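Local coordinates for 401aa long hypothetical glucose-1-phosphate thymidylyltransferase (Sulfolobus tokodaii, PDB 2GGO), which is a bifunctional nucleotidyltransferase and acyltransferase that takes part in the synthesis of UDP-N-acetylglucosamine and UDP-N-acetylgalactosamine, at residues A[2-7]-A[48-53]; A[78-83]-A[179-184]; A[92-97]-A[158-163]; A[115-120]-A[164-169]; A[139-144]-A[197-202]. All coordinates share one frame; numbering follows the deposited sequence.

Contact 1: residues A[2-7]-A[48-53]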
# COMPACT_ATOMS: atom_id res chain seq x y z
N LYS A 2 -15.43 -11.59 -15.51
CA LYS A 2 -14.03 -11.87 -15.17
C LYS A 2 -13.42 -10.61 -14.61
O LYS A 2 -13.78 -9.50 -15.01
CB LYS A 2 -13.26 -12.30 -16.40
CG LYS A 2 -13.04 -13.77 -16.52
CD LYS A 2 -12.39 -14.09 -17.88
CE LYS A 2 -11.26 -15.12 -17.77
NZ LYS A 2 -11.72 -16.55 -17.87
N ALA A 3 -12.50 -10.79 -13.65
CA ALA A 3 -11.76 -9.68 -13.06
C ALA A 3 -10.28 -9.86 -13.37
O ALA A 3 -9.78 -10.99 -13.38
CB ALA A 3 -12.00 -9.61 -11.58
N PHE A 4 -9.59 -8.76 -13.66
CA PHE A 4 -8.13 -8.76 -13.83
C PHE A 4 -7.58 -7.74 -12.88
O PHE A 4 -7.99 -6.58 -12.93
CB PHE A 4 -7.70 -8.44 -15.26
CG PHE A 4 -8.08 -9.52 -16.26
CD1 PHE A 4 -7.14 -10.47 -16.67
CD2 PHE A 4 -9.39 -9.61 -16.75
CE1 PHE A 4 -7.50 -11.50 -17.58
CE2 PHE A 4 -9.77 -10.64 -17.65
CZ PHE A 4 -8.83 -11.58 -18.06
N ILE A 5 -6.69 -8.19 -12.01
CA ILE A 5 -5.92 -7.29 -11.11
C ILE A 5 -4.55 -7.06 -11.72
O ILE A 5 -3.82 -8.00 -11.97
CB ILE A 5 -5.79 -7.86 -9.70
CG1 ILE A 5 -7.18 -8.09 -9.11
CG2 ILE A 5 -4.99 -6.87 -8.77
CD1 ILE A 5 -7.21 -9.09 -7.97
N LEU A 6 -4.23 -5.80 -12.01
CA LEU A 6 -2.96 -5.46 -12.61
C LEU A 6 -1.97 -5.16 -11.47
O LEU A 6 -2.06 -4.11 -10.79
CB LEU A 6 -3.12 -4.28 -13.58
CG LEU A 6 -4.25 -4.38 -14.63
CD1 LEU A 6 -4.31 -3.18 -15.57
CD2 LEU A 6 -4.11 -5.63 -15.39
N ALA A 7 -1.09 -6.13 -11.25
CA ALA A 7 -0.12 -6.14 -10.15
C ALA A 7 1.30 -6.37 -10.68
O ALA A 7 2.08 -7.12 -10.09
CB ALA A 7 -0.49 -7.22 -9.17
N ASP A 48 -13.90 -15.52 -11.02
CA ASP A 48 -12.88 -15.75 -12.01
C ASP A 48 -11.91 -14.58 -12.02
O ASP A 48 -12.07 -13.62 -12.82
CB ASP A 48 -13.49 -15.95 -13.38
CG ASP A 48 -12.48 -16.43 -14.37
OD1 ASP A 48 -11.27 -16.46 -14.05
OD2 ASP A 48 -12.91 -16.78 -15.48
N ILE A 49 -10.93 -14.67 -11.12
CA ILE A 49 -10.01 -13.56 -10.89
C ILE A 49 -8.64 -13.96 -11.39
O ILE A 49 -8.18 -15.02 -11.09
CB ILE A 49 -9.96 -13.11 -9.41
CG1 ILE A 49 -11.39 -12.88 -8.89
CG2 ILE A 49 -9.04 -11.89 -9.27
CD1 ILE A 49 -11.59 -12.93 -7.33
N THR A 50 -8.03 -13.07 -12.15
CA THR A 50 -6.71 -13.27 -12.69
C THR A 50 -5.81 -12.11 -12.26
O THR A 50 -6.18 -10.92 -12.41
CB THR A 50 -6.75 -13.28 -14.21
OG1 THR A 50 -7.61 -14.33 -14.64
CG2 THR A 50 -5.35 -13.52 -14.80
N VAL A 51 -4.61 -12.43 -11.77
CA VAL A 51 -3.59 -11.39 -11.55
C VAL A 51 -2.54 -11.36 -12.65
O VAL A 51 -1.89 -12.35 -12.93
CB VAL A 51 -2.90 -11.56 -10.17
CG1 VAL A 51 -2.24 -10.25 -9.77
CG2 VAL A 51 -3.90 -11.97 -9.15
N ILE A 52 -2.36 -10.22 -13.29
CA ILE A 52 -1.21 -10.04 -14.18
C ILE A 52 -0.03 -9.54 -13.33
O ILE A 52 -0.12 -8.55 -12.62
CB ILE A 52 -1.54 -9.09 -15.33
CG1 ILE A 52 -2.66 -9.73 -16.17
CG2 ILE A 52 -0.29 -8.83 -16.20
CD1 ILE A 52 -3.76 -8.76 -16.59
N VAL A 53 1.05 -10.30 -13.39
CA VAL A 53 2.20 -10.08 -12.55
C VAL A 53 3.46 -10.03 -13.43
O VAL A 53 3.39 -10.23 -14.65
CB VAL A 53 2.31 -11.17 -11.45
CG1 VAL A 53 1.02 -11.30 -10.72
CG2 VAL A 53 2.72 -12.54 -12.02
O HOH W 1 -10.08 -13.41 -15.08

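Contact 2: residues A[78-83]-A[179-184]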
# COMPACT_ATOMS: atom_id res chain seq x y z
N LYS A 78 6.30 -2.76 -21.18
CA LYS A 78 5.85 -2.32 -19.83
C LYS A 78 4.71 -1.27 -19.88
O LYS A 78 4.62 -0.49 -20.83
CB LYS A 78 7.04 -1.83 -18.97
CG LYS A 78 7.39 -0.34 -19.10
CD LYS A 78 8.88 -0.09 -18.94
CE LYS A 78 9.66 -0.37 -20.23
NZ LYS A 78 9.19 0.45 -21.39
N GLY A 79 3.86 -1.27 -18.86
CA GLY A 79 2.69 -0.37 -18.77
C GLY A 79 1.47 -0.92 -18.04
O GLY A 79 1.52 -1.97 -17.41
N THR A 80 0.37 -0.19 -18.12
CA THR A 80 -0.93 -0.67 -17.64
C THR A 80 -1.60 -1.45 -18.77
O THR A 80 -2.26 -2.46 -18.54
CB THR A 80 -1.83 0.50 -17.25
OG1 THR A 80 -2.09 1.31 -18.40
CG2 THR A 80 -1.15 1.36 -16.19
N GLY A 81 -1.41 -0.96 -20.00
CA GLY A 81 -1.98 -1.57 -21.19
C GLY A 81 -1.18 -2.72 -21.77
O GLY A 81 -1.73 -3.56 -22.49
N ALA A 82 0.13 -2.76 -21.48
CA ALA A 82 0.98 -3.89 -21.87
C ALA A 82 0.69 -5.11 -20.97
O ALA A 82 1.00 -6.26 -21.32
CB ALA A 82 2.46 -3.50 -21.80
N ALA A 83 0.07 -4.81 -19.81
CA ALA A 83 -0.38 -5.80 -18.83
C ALA A 83 -1.53 -6.61 -19.41
O ALA A 83 -1.53 -7.84 -19.33
CB ALA A 83 -0.81 -5.11 -17.52
N ARG A 179 6.43 7.82 -22.19
CA ARG A 179 7.20 7.35 -21.02
C ARG A 179 7.77 5.94 -21.31
O ARG A 179 8.56 5.39 -20.52
CB ARG A 179 6.33 7.37 -19.75
CG ARG A 179 7.00 6.80 -18.49
CD ARG A 179 6.28 7.24 -17.23
NE ARG A 179 6.36 6.25 -16.15
CZ ARG A 179 5.32 5.55 -15.68
NH1 ARG A 179 4.10 5.74 -16.19
NH2 ARG A 179 5.50 4.67 -14.70
N GLY A 180 7.38 5.38 -22.46
CA GLY A 180 7.71 4.00 -22.84
C GLY A 180 6.55 3.07 -22.55
O GLY A 180 6.43 1.99 -23.16
N GLU A 181 5.70 3.51 -21.62
CA GLU A 181 4.55 2.75 -21.13
C GLU A 181 3.37 2.67 -22.11
O GLU A 181 2.72 3.68 -22.38
CB GLU A 181 4.04 3.40 -19.84
CG GLU A 181 4.44 2.72 -18.56
CD GLU A 181 3.39 2.89 -17.47
OE1 GLU A 181 3.77 3.00 -16.29
OE2 GLU A 181 2.18 2.91 -17.80
N LEU A 182 3.08 1.47 -22.62
CA LEU A 182 1.80 1.26 -23.30
C LEU A 182 0.71 1.42 -22.25
O LEU A 182 0.56 0.59 -21.36
CB LEU A 182 1.74 -0.10 -24.01
CG LEU A 182 0.41 -0.68 -24.57
CD1 LEU A 182 -0.59 0.36 -25.16
CD2 LEU A 182 0.70 -1.79 -25.58
N GLU A 183 -0.03 2.52 -22.36
CA GLU A 183 -1.00 2.90 -21.33
C GLU A 183 -2.41 2.46 -21.68
O GLU A 183 -2.76 2.27 -22.85
CB GLU A 183 -0.95 4.41 -21.10
CG GLU A 183 0.32 4.86 -20.41
CD GLU A 183 0.71 6.28 -20.78
OE1 GLU A 183 0.15 7.24 -20.20
OE2 GLU A 183 1.59 6.43 -21.66
N LEU A 184 -3.23 2.30 -20.65
CA LEU A 184 -4.61 1.97 -20.87
C LEU A 184 -5.36 3.23 -21.27
O LEU A 184 -5.93 3.29 -22.36
CB LEU A 184 -5.23 1.31 -19.64
CG LEU A 184 -6.50 0.46 -19.82
CD1 LEU A 184 -6.61 -0.20 -21.19
CD2 LEU A 184 -6.55 -0.58 -18.73

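Contact 3: residues A[92-97]-A[158-163]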
# COMPACT_ATOMS: atom_id res chain seq x y z
N GLU A 92 -16.75 -9.08 -21.60
CA GLU A 92 -16.50 -8.07 -20.57
C GLU A 92 -15.48 -8.49 -19.50
O GLU A 92 -15.40 -9.67 -19.13
CB GLU A 92 -17.80 -7.71 -19.85
CG GLU A 92 -18.98 -7.45 -20.72
CD GLU A 92 -20.25 -7.39 -19.92
OE1 GLU A 92 -20.56 -6.34 -19.34
OE2 GLU A 92 -20.95 -8.42 -19.87
N ALA A 93 -14.74 -7.52 -18.98
CA ALA A 93 -13.90 -7.78 -17.82
C ALA A 93 -13.90 -6.59 -16.91
O ALA A 93 -14.02 -5.45 -17.39
CB ALA A 93 -12.50 -8.13 -18.24
N LEU A 94 -13.84 -6.86 -15.60
CA LEU A 94 -13.51 -5.88 -14.58
C LEU A 94 -11.98 -5.85 -14.40
O LEU A 94 -11.35 -6.90 -14.19
CB LEU A 94 -14.22 -6.18 -13.27
CG LEU A 94 -14.14 -5.07 -12.22
CD1 LEU A 94 -15.15 -4.00 -12.45
CD2 LEU A 94 -14.35 -5.64 -10.88
N ILE A 95 -11.40 -4.66 -14.56
CA ILE A 95 -9.97 -4.42 -14.47
C ILE A 95 -9.76 -3.55 -13.24
O ILE A 95 -10.42 -2.51 -13.09
CB ILE A 95 -9.43 -3.73 -15.77
CG1 ILE A 95 -9.04 -4.74 -16.85
CG2 ILE A 95 -8.19 -2.92 -15.50
CD1 ILE A 95 -9.96 -5.90 -17.04
N ILE A 96 -8.91 -3.99 -12.31
CA ILE A 96 -8.48 -3.09 -11.23
C ILE A 96 -6.97 -3.07 -11.07
O ILE A 96 -6.28 -4.04 -11.41
CB ILE A 96 -9.14 -3.34 -9.86
CG1 ILE A 96 -8.70 -4.66 -9.28
CG2 ILE A 96 -10.69 -3.21 -9.94
CD1 ILE A 96 -9.17 -4.79 -7.89
N TYR A 97 -6.46 -1.93 -10.60
CA TYR A 97 -5.02 -1.74 -10.40
C TYR A 97 -4.63 -2.32 -9.08
O TYR A 97 -5.37 -2.19 -8.09
CB TYR A 97 -4.64 -0.28 -10.52
CG TYR A 97 -4.68 0.17 -11.94
CD1 TYR A 97 -3.69 -0.20 -12.85
CD2 TYR A 97 -5.73 0.95 -12.40
CE1 TYR A 97 -3.75 0.19 -14.19
CE2 TYR A 97 -5.80 1.37 -13.72
CZ TYR A 97 -4.82 0.99 -14.62
OH TYR A 97 -4.93 1.44 -15.93
N ALA A 158 -10.19 6.67 -10.88
CA ALA A 158 -10.04 5.79 -9.71
C ALA A 158 -9.37 4.43 -10.01
O ALA A 158 -9.13 3.65 -9.08
CB ALA A 158 -11.37 5.57 -9.03
N GLY A 159 -9.08 4.15 -11.29
CA GLY A 159 -8.45 2.89 -11.73
C GLY A 159 -9.24 1.60 -11.57
O GLY A 159 -8.64 0.53 -11.44
N ILE A 160 -10.57 1.70 -11.54
CA ILE A 160 -11.52 0.56 -11.60
C ILE A 160 -12.36 0.58 -12.91
O ILE A 160 -13.21 1.44 -13.11
CB ILE A 160 -12.48 0.53 -10.39
CG1 ILE A 160 -11.68 0.40 -9.09
CG2 ILE A 160 -13.52 -0.61 -10.52
CD1 ILE A 160 -12.41 0.89 -7.89
N TYR A 161 -12.08 -0.35 -13.80
CA TYR A 161 -12.69 -0.35 -15.12
C TYR A 161 -13.60 -1.54 -15.32
O TYR A 161 -13.33 -2.62 -14.82
CB TYR A 161 -11.60 -0.48 -16.19
CG TYR A 161 -10.55 0.59 -16.15
CD1 TYR A 161 -9.25 0.32 -16.55
CD2 TYR A 161 -10.84 1.89 -15.70
CE1 TYR A 161 -8.26 1.32 -16.53
CE2 TYR A 161 -9.86 2.89 -15.66
CZ TYR A 161 -8.57 2.61 -16.10
OH TYR A 161 -7.59 3.60 -16.08
N LYS A 162 -14.67 -1.34 -16.08
CA LYS A 162 -15.47 -2.45 -16.61
C LYS A 162 -15.50 -2.23 -18.12
O LYS A 162 -16.19 -1.33 -18.64
CB LYS A 162 -16.89 -2.43 -16.02
CG LYS A 162 -17.65 -3.73 -16.01
CD LYS A 162 -18.11 -4.17 -17.40
CE LYS A 162 -19.16 -3.23 -18.00
NZ LYS A 162 -19.73 -3.65 -19.33
N LEU A 163 -14.72 -3.04 -18.83
CA LEU A 163 -14.45 -2.82 -20.24
C LEU A 163 -14.88 -4.02 -21.04
O LEU A 163 -14.73 -5.17 -20.58
CB LEU A 163 -12.96 -2.52 -20.49
CG LEU A 163 -12.28 -1.34 -19.76
CD1 LEU A 163 -10.81 -1.36 -19.99
CD2 LEU A 163 -12.86 0.01 -20.13

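Contact 4: residues A[115-120]-A[164-169]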
# COMPACT_ATOMS: atom_id res chain seq x y z
N LYS A 115 -23.99 -2.87 -19.48
CA LYS A 115 -23.65 -3.42 -20.77
C LYS A 115 -22.55 -2.59 -21.37
O LYS A 115 -21.69 -3.11 -22.09
CB LYS A 115 -24.88 -3.39 -21.68
CG LYS A 115 -24.60 -3.74 -23.14
CD LYS A 115 -25.46 -4.91 -23.63
CE LYS A 115 -25.09 -5.32 -25.08
NZ LYS A 115 -23.61 -5.55 -25.32
N GLU A 116 -22.60 -1.29 -21.10
CA GLU A 116 -21.61 -0.37 -21.68
C GLU A 116 -20.28 -0.41 -20.93
O GLU A 116 -20.20 -0.90 -19.78
CB GLU A 116 -22.13 1.07 -21.70
CG GLU A 116 -23.64 1.20 -21.71
CD GLU A 116 -24.16 1.60 -20.36
OE1 GLU A 116 -25.18 1.03 -19.87
OE2 GLU A 116 -23.51 2.50 -19.79
N ASN A 117 -19.25 0.09 -21.59
CA ASN A 117 -17.97 0.35 -20.97
C ASN A 117 -18.15 1.43 -19.92
O ASN A 117 -18.67 2.50 -20.22
CB ASN A 117 -16.97 0.81 -22.00
CG ASN A 117 -16.67 -0.25 -23.03
OD1 ASN A 117 -15.86 -1.12 -22.81
ND2 ASN A 117 -17.31 -0.15 -24.19
N ALA A 118 -17.73 1.15 -18.68
CA ALA A 118 -17.79 2.15 -17.61
C ALA A 118 -16.45 2.32 -16.85
O ALA A 118 -15.52 1.53 -17.00
CB ALA A 118 -18.95 1.84 -16.64
N ILE A 119 -16.38 3.35 -16.01
CA ILE A 119 -15.16 3.73 -15.34
C ILE A 119 -15.51 4.43 -14.05
O ILE A 119 -16.47 5.19 -14.01
CB ILE A 119 -14.32 4.60 -16.30
CG1 ILE A 119 -13.20 3.77 -16.90
CG2 ILE A 119 -13.80 5.90 -15.67
CD1 ILE A 119 -12.24 4.59 -17.66
N ILE A 120 -14.77 4.13 -12.98
CA ILE A 120 -15.01 4.78 -11.68
C ILE A 120 -14.11 5.99 -11.53
O ILE A 120 -12.96 5.99 -11.95
CB ILE A 120 -14.95 3.78 -10.50
CG1 ILE A 120 -16.13 2.81 -10.64
CG2 ILE A 120 -15.02 4.50 -9.15
CD1 ILE A 120 -16.10 1.59 -9.76
N ASN A 164 -15.45 -3.74 -22.20
CA ASN A 164 -15.82 -4.78 -23.16
C ASN A 164 -14.70 -5.04 -24.18
O ASN A 164 -13.81 -4.20 -24.35
CB ASN A 164 -17.13 -4.42 -23.85
CG ASN A 164 -18.14 -3.86 -22.88
OD1 ASN A 164 -18.46 -4.47 -21.86
ND2 ASN A 164 -18.64 -2.68 -23.19
N SER A 165 -14.73 -6.20 -24.83
CA SER A 165 -13.68 -6.60 -25.76
C SER A 165 -13.32 -5.56 -26.86
O SER A 165 -12.31 -5.71 -27.54
CB SER A 165 -14.03 -7.96 -26.37
OG SER A 165 -15.43 -8.06 -26.61
N ASP A 166 -14.13 -4.51 -27.02
CA ASP A 166 -13.80 -3.38 -27.90
C ASP A 166 -12.53 -2.66 -27.49
O ASP A 166 -11.98 -1.90 -28.27
CB ASP A 166 -14.89 -2.31 -27.88
CG ASP A 166 -16.26 -2.88 -27.92
OD1 ASP A 166 -16.41 -3.97 -28.54
OD2 ASP A 166 -17.18 -2.25 -27.34
N ILE A 167 -12.10 -2.87 -26.25
CA ILE A 167 -10.90 -2.22 -25.79
C ILE A 167 -9.66 -2.63 -26.62
O ILE A 167 -8.79 -1.79 -26.89
CB ILE A 167 -10.65 -2.40 -24.27
CG1 ILE A 167 -9.73 -1.29 -23.73
CG2 ILE A 167 -10.10 -3.80 -23.94
CD1 ILE A 167 -10.14 0.14 -24.13
N PHE A 168 -9.62 -3.89 -27.05
CA PHE A 168 -8.45 -4.43 -27.76
C PHE A 168 -8.19 -3.70 -29.08
O PHE A 168 -7.04 -3.41 -29.43
CB PHE A 168 -8.59 -5.93 -27.98
CG PHE A 168 -8.78 -6.71 -26.70
CD1 PHE A 168 -7.72 -6.88 -25.82
CD2 PHE A 168 -10.03 -7.26 -26.38
CE1 PHE A 168 -7.89 -7.60 -24.63
CE2 PHE A 168 -10.22 -7.98 -25.19
CZ PHE A 168 -9.14 -8.16 -24.32
N THR A 169 -9.26 -3.39 -29.79
CA THR A 169 -9.20 -2.60 -31.00
C THR A 169 -8.35 -1.32 -30.84
O THR A 169 -7.37 -1.13 -31.57
CB THR A 169 -10.61 -2.26 -31.50
OG1 THR A 169 -11.33 -3.48 -31.72
CG2 THR A 169 -10.57 -1.46 -32.79

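Contact 5: residues A[139-144]-A[197-202]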
# COMPACT_ATOMS: atom_id res chain seq x y z
N ASN A 139 -22.33 13.69 -19.06
CA ASN A 139 -21.62 13.12 -17.91
C ASN A 139 -21.06 11.70 -18.06
O ASN A 139 -20.66 11.06 -17.08
CB ASN A 139 -22.42 13.32 -16.60
CG ASN A 139 -22.63 14.79 -16.26
OD1 ASN A 139 -22.08 15.69 -16.92
ND2 ASN A 139 -23.42 15.05 -15.21
N ASN A 140 -21.02 11.21 -19.30
CA ASN A 140 -20.15 10.10 -19.66
C ASN A 140 -18.78 10.69 -19.99
O ASN A 140 -18.59 11.90 -19.90
CB ASN A 140 -20.73 9.32 -20.83
CG ASN A 140 -22.19 8.93 -20.61
OD1 ASN A 140 -22.56 8.39 -19.56
ND2 ASN A 140 -23.02 9.22 -21.61
N LEU A 141 -17.82 9.86 -20.37
CA LEU A 141 -16.45 10.34 -20.48
C LEU A 141 -16.15 11.06 -21.79
O LEU A 141 -16.38 10.50 -22.87
CB LEU A 141 -15.44 9.21 -20.27
CG LEU A 141 -13.97 9.60 -20.16
CD1 LEU A 141 -13.64 10.08 -18.75
CD2 LEU A 141 -13.07 8.46 -20.61
N SER A 142 -15.64 12.28 -21.67
CA SER A 142 -15.10 13.01 -22.81
C SER A 142 -13.65 12.60 -23.00
O SER A 142 -13.32 11.90 -23.95
CB SER A 142 -15.23 14.52 -22.59
OG SER A 142 -15.25 15.19 -23.83
N LYS A 143 -12.78 13.01 -22.09
CA LYS A 143 -11.39 12.52 -22.10
C LYS A 143 -10.75 12.46 -20.70
O LYS A 143 -11.36 12.88 -19.72
CB LYS A 143 -10.50 13.27 -23.14
CG LYS A 143 -10.33 14.80 -22.95
CD LYS A 143 -9.76 15.49 -24.21
CE LYS A 143 -10.86 15.88 -25.23
NZ LYS A 143 -10.37 16.28 -26.59
N ILE A 144 -9.54 11.89 -20.61
CA ILE A 144 -8.75 11.88 -19.37
C ILE A 144 -7.40 12.52 -19.61
O ILE A 144 -6.58 11.99 -20.37
CB ILE A 144 -8.51 10.45 -18.81
CG1 ILE A 144 -9.76 9.57 -18.94
CG2 ILE A 144 -7.98 10.53 -17.35
CD1 ILE A 144 -9.47 8.10 -19.22
N VAL A 197 -18.75 5.74 -22.69
CA VAL A 197 -18.03 5.20 -21.54
C VAL A 197 -18.58 5.88 -20.28
O VAL A 197 -18.18 7.01 -19.98
CB VAL A 197 -16.52 5.47 -21.67
CG1 VAL A 197 -15.74 4.74 -20.61
CG2 VAL A 197 -16.03 5.05 -23.02
N LYS A 198 -19.50 5.23 -19.56
CA LYS A 198 -20.11 5.79 -18.34
C LYS A 198 -19.06 6.18 -17.31
O LYS A 198 -17.92 5.74 -17.36
CB LYS A 198 -21.04 4.76 -17.68
CG LYS A 198 -22.46 4.74 -18.18
CD LYS A 198 -23.41 4.03 -17.18
CE LYS A 198 -23.66 4.85 -15.90
NZ LYS A 198 -24.68 4.24 -14.98
N VAL A 199 -19.43 7.04 -16.38
CA VAL A 199 -18.54 7.39 -15.30
C VAL A 199 -19.39 7.34 -14.03
O VAL A 199 -20.33 8.14 -13.87
CB VAL A 199 -17.84 8.78 -15.51
CG1 VAL A 199 -17.37 9.38 -14.19
CG2 VAL A 199 -16.64 8.65 -16.44
N ILE A 200 -19.08 6.37 -13.17
CA ILE A 200 -19.65 6.28 -11.82
C ILE A 200 -18.70 6.99 -10.86
O ILE A 200 -17.47 6.84 -10.95
CB ILE A 200 -19.85 4.82 -11.31
CG1 ILE A 200 -20.08 3.84 -12.47
CG2 ILE A 200 -20.93 4.75 -10.21
CD1 ILE A 200 -21.32 4.07 -13.28
N GLU A 201 -19.26 7.79 -9.96
CA GLU A 201 -18.46 8.51 -9.00
C GLU A 201 -18.36 7.64 -7.76
O GLU A 201 -19.38 7.25 -7.16
CB GLU A 201 -19.09 9.86 -8.67
CG GLU A 201 -18.12 10.89 -8.08
CD GLU A 201 -18.80 11.94 -7.19
OE1 GLU A 201 -19.97 12.31 -7.45
OE2 GLU A 201 -18.16 12.38 -6.20
N TYR A 202 -17.11 7.32 -7.39
CA TYR A 202 -16.82 6.56 -6.17
C TYR A 202 -17.17 7.37 -4.93
O TYR A 202 -16.78 8.54 -4.83
CB TYR A 202 -15.35 6.14 -6.14
CG TYR A 202 -15.06 5.23 -4.98
CD1 TYR A 202 -15.55 3.92 -4.97
CD2 TYR A 202 -14.35 5.67 -3.87
CE1 TYR A 202 -15.32 3.07 -3.89
CE2 TYR A 202 -14.12 4.83 -2.80
CZ TYR A 202 -14.60 3.53 -2.82
OH TYR A 202 -14.38 2.69 -1.77

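Contact 1: residues A[2-7]-A[48-53]
The F4 ring lies alongside the T50 side chain, laid there by a CG beside the backbone N and anti to the carbonyl carbon (chi1 -67°), with F4 CD1 3.8 Å from T50 CB. I52 extends this row: its CD1 touches the same ring carbon and also presses on L6, where I52 CD1 to L6 CD2 is 3.4 Å, tighter than ordinary carbon packing. On the face of A3, I5 and V51, I5 CD1 meets I49 CG2 at 3.6 Å. The rows are fixed by parallel pairing of strands 2-6 and 48-53, whose axes differ by 23°. Bonds alternate: A3 N and I5 N give to D48 O and T50 O, while T50 N and I52 N give to A3 O and I5 O. A water bridges T50 OG1 (2.7 Å) and A3 O, sitting above one face of the F4 ring near its rim. At the end of the pair K2 NZ reaches D48 OD2 at 2.7 Å, a salt bridge on the syn side and 26° out of the carboxylate plane. With a leucine in place of K2, the D48 carboxylate would probably lose its charged mate and become freer to turn. Helix 33-43, between the strands in sequence, packs on A3, I5 and I49, completing the beta-alpha-beta crossover expected at the start of a GT-A nucleotidyltransferase domain.

Contact 2: residues A[78-83]-A[179-184]
L182 O receives two backbone amides from 78-83: G81 N at 2.9 Å, tilted 26° from the carbonyl plane, and A82 N at 3.4 Å, a weak bond. In the other direction L182 N gives to K78 O at 3.1 Å, so L182 is held through both backbone polar atoms. T80 OG1 adds a shorter bond, accepting from L184 N at 2.7 Å; a chi1 of 63° turns it, between the backbone N and the carbonyl carbon, toward that amide. A CB on G79 would collide with L182 O, and its backbone angles (phi 148°) alone call for glycine. The carboxylate of E181 passes close by, OE2 3.5 Å from G79 CA, while its OE1 is salt-bridged to R179 NH1. G79 and T80 are likely nucleotide- and sugar-phosphate-binding residues, consistent with these bonds holding a substrate loop. That loop, between strands 69-72 and 92-97, is thereby tied to the start of helix 184-194, and T80 and L184 both rest against Y97 of strand 92-97.

Contact 3: residues A[92-97]-A[158-163]
This is an antiparallel strand pairing within the mixed central sheet, joining 92-97 to 160-163 with their axes at 164°. Two hydrogen-bonded pairs supply the evidence: A93 with L163, and I95 with Y161, whose I95 N to Y161 O and Y161 N to I95 O bonds are both 2.8 Å. On one face I96 CG2 lies beside I160 CG1 at 3.8 Å. On the other, I95 CG2 meets the Y161 ring at CD1, 3.6 Å away, and beyond it Y97 crosses Y161 with ring planes at 83°. Y161 CG, beside its backbone N and anti to the carbonyl carbon (chi1 -58°), turns the ring that way. Y97 OH and Y161 OH are 3.4 Å apart, a weak bond either could donate, while Y161 OH has a firmer partner in N157. G159 O also rests 3.1 Å from Y97 CD2, and a CB on G159 would collide with that ring. Were Y97 an alanine, Y161 and G159 would probably face a gap and a likely sugar-phosphate-binding ring would be lost. The buried K162 ammonium is gripped by E92 OE1 at 2.8 Å, through that oxygen's anti lone pair, and also by L114 O, E116 O and N164 OD1. Strand 2-6 flanks 92-97 and strand 117-123 flanks 155-164; helix 106-111 covers L94 and I160, while helix 184-194 packs on Y97 and Y161.

Contact 4: residues A[115-120]-A[164-169]
The backbones of 115-120 and 164-169 come together at one point, N117 and N164, whose CA atoms are 6.0 Å apart. From there strand 117-120 leads one way, while beyond N164 the chain turns into helix 166-169, with I167 N bonded to N164 O at 2.9 Å. The contact is carried by the side-chain carbonyl of N117. Its OD1 accepts N164 N at 2.7 Å in a nearly straight bond (176°), the donor tilted 32° from the amide's carbonyl plane. CG of N117 stands beside its own backbone N, anti to the carbonyl carbon (chi1 -64°), which carries the amide out to N164. The two asparagine amides cross obliquely. Their ND2 atoms are 3.0 Å from each other, a pairing of two donors that cannot bond; the turn of the N164 amide is accounted for instead by K162 NZ, which bonds its OD1, and by a weak bond from N164 ND2 to K115 O of 3.3 Å. Backbone pairing between strands 117-123 and 155-164 includes a bond from A118 to K162. N117 OD1 thus takes the amide two residues on, apparently in place of a backbone acceptor, where the antiparallel strand gives way to the helix.

Contact 5: residues A[139-144]-A[197-202]
Here the two-stranded antiparallel hairpin sheet of 132-135 and 141-145 leans on strand 197-201, the outermost strand on its side of the central sheet. A single backbone bond joins the segments, L141 N to V197 O at 2.9 Å, with an angle of 148° at the hydrogen and the donor tilted 22° from the carbonyl plane. V197 O is also overlapped by the neighbouring residue, N140 CB lying 3.5 Å from it. The apolar part comes from L141, whose CB points at strand 197-201: L141 CB is 4.1 Å from V197 CB, and L141 CD1 crosses to V199 CG2 at 4.0 Å. With CG anti to the backbone N (chi1 -172°), the leucine's branch is carried over V199; L141 is also met by I188 and A192 of helix 184-194 and by L133 of the hairpin's other strand. At the outer end N140 OD1 comes within 3.8 Å of K198 CA, a contact without a bond. Just past L141, S142 and K143 both face V134, a classic beta bulge that belongs to the hairpin. With one backbone bond and a few aliphatic contacts, the joint probably relies mainly on the fit of L141 against V197 and V199, and no charge pairing across it takes part.

Overall arrangement
From the N terminus, contact 1 closes the first loop, 8-47, pairing neighbouring strands before any other contact opens. Contact 2 then closes the longest loop of the five, 84-178, and contacts 3 and 4 both nest inside it. Those two cross each other, because 115-120 lies between the strands of contact 3 and 164-169 follows directly after the second. Contact 5, 139-144 with 197-202, crosses contacts 2, 3 and 4. In space, strands 2-6 and 92-97 link contacts 1 and 3, 155-164 and 117-123 link 3 and 4, and 117-123 and 197-201 link 4 and 5, while contact 2 touches contacts 1, 3 and 4 beside the sheet.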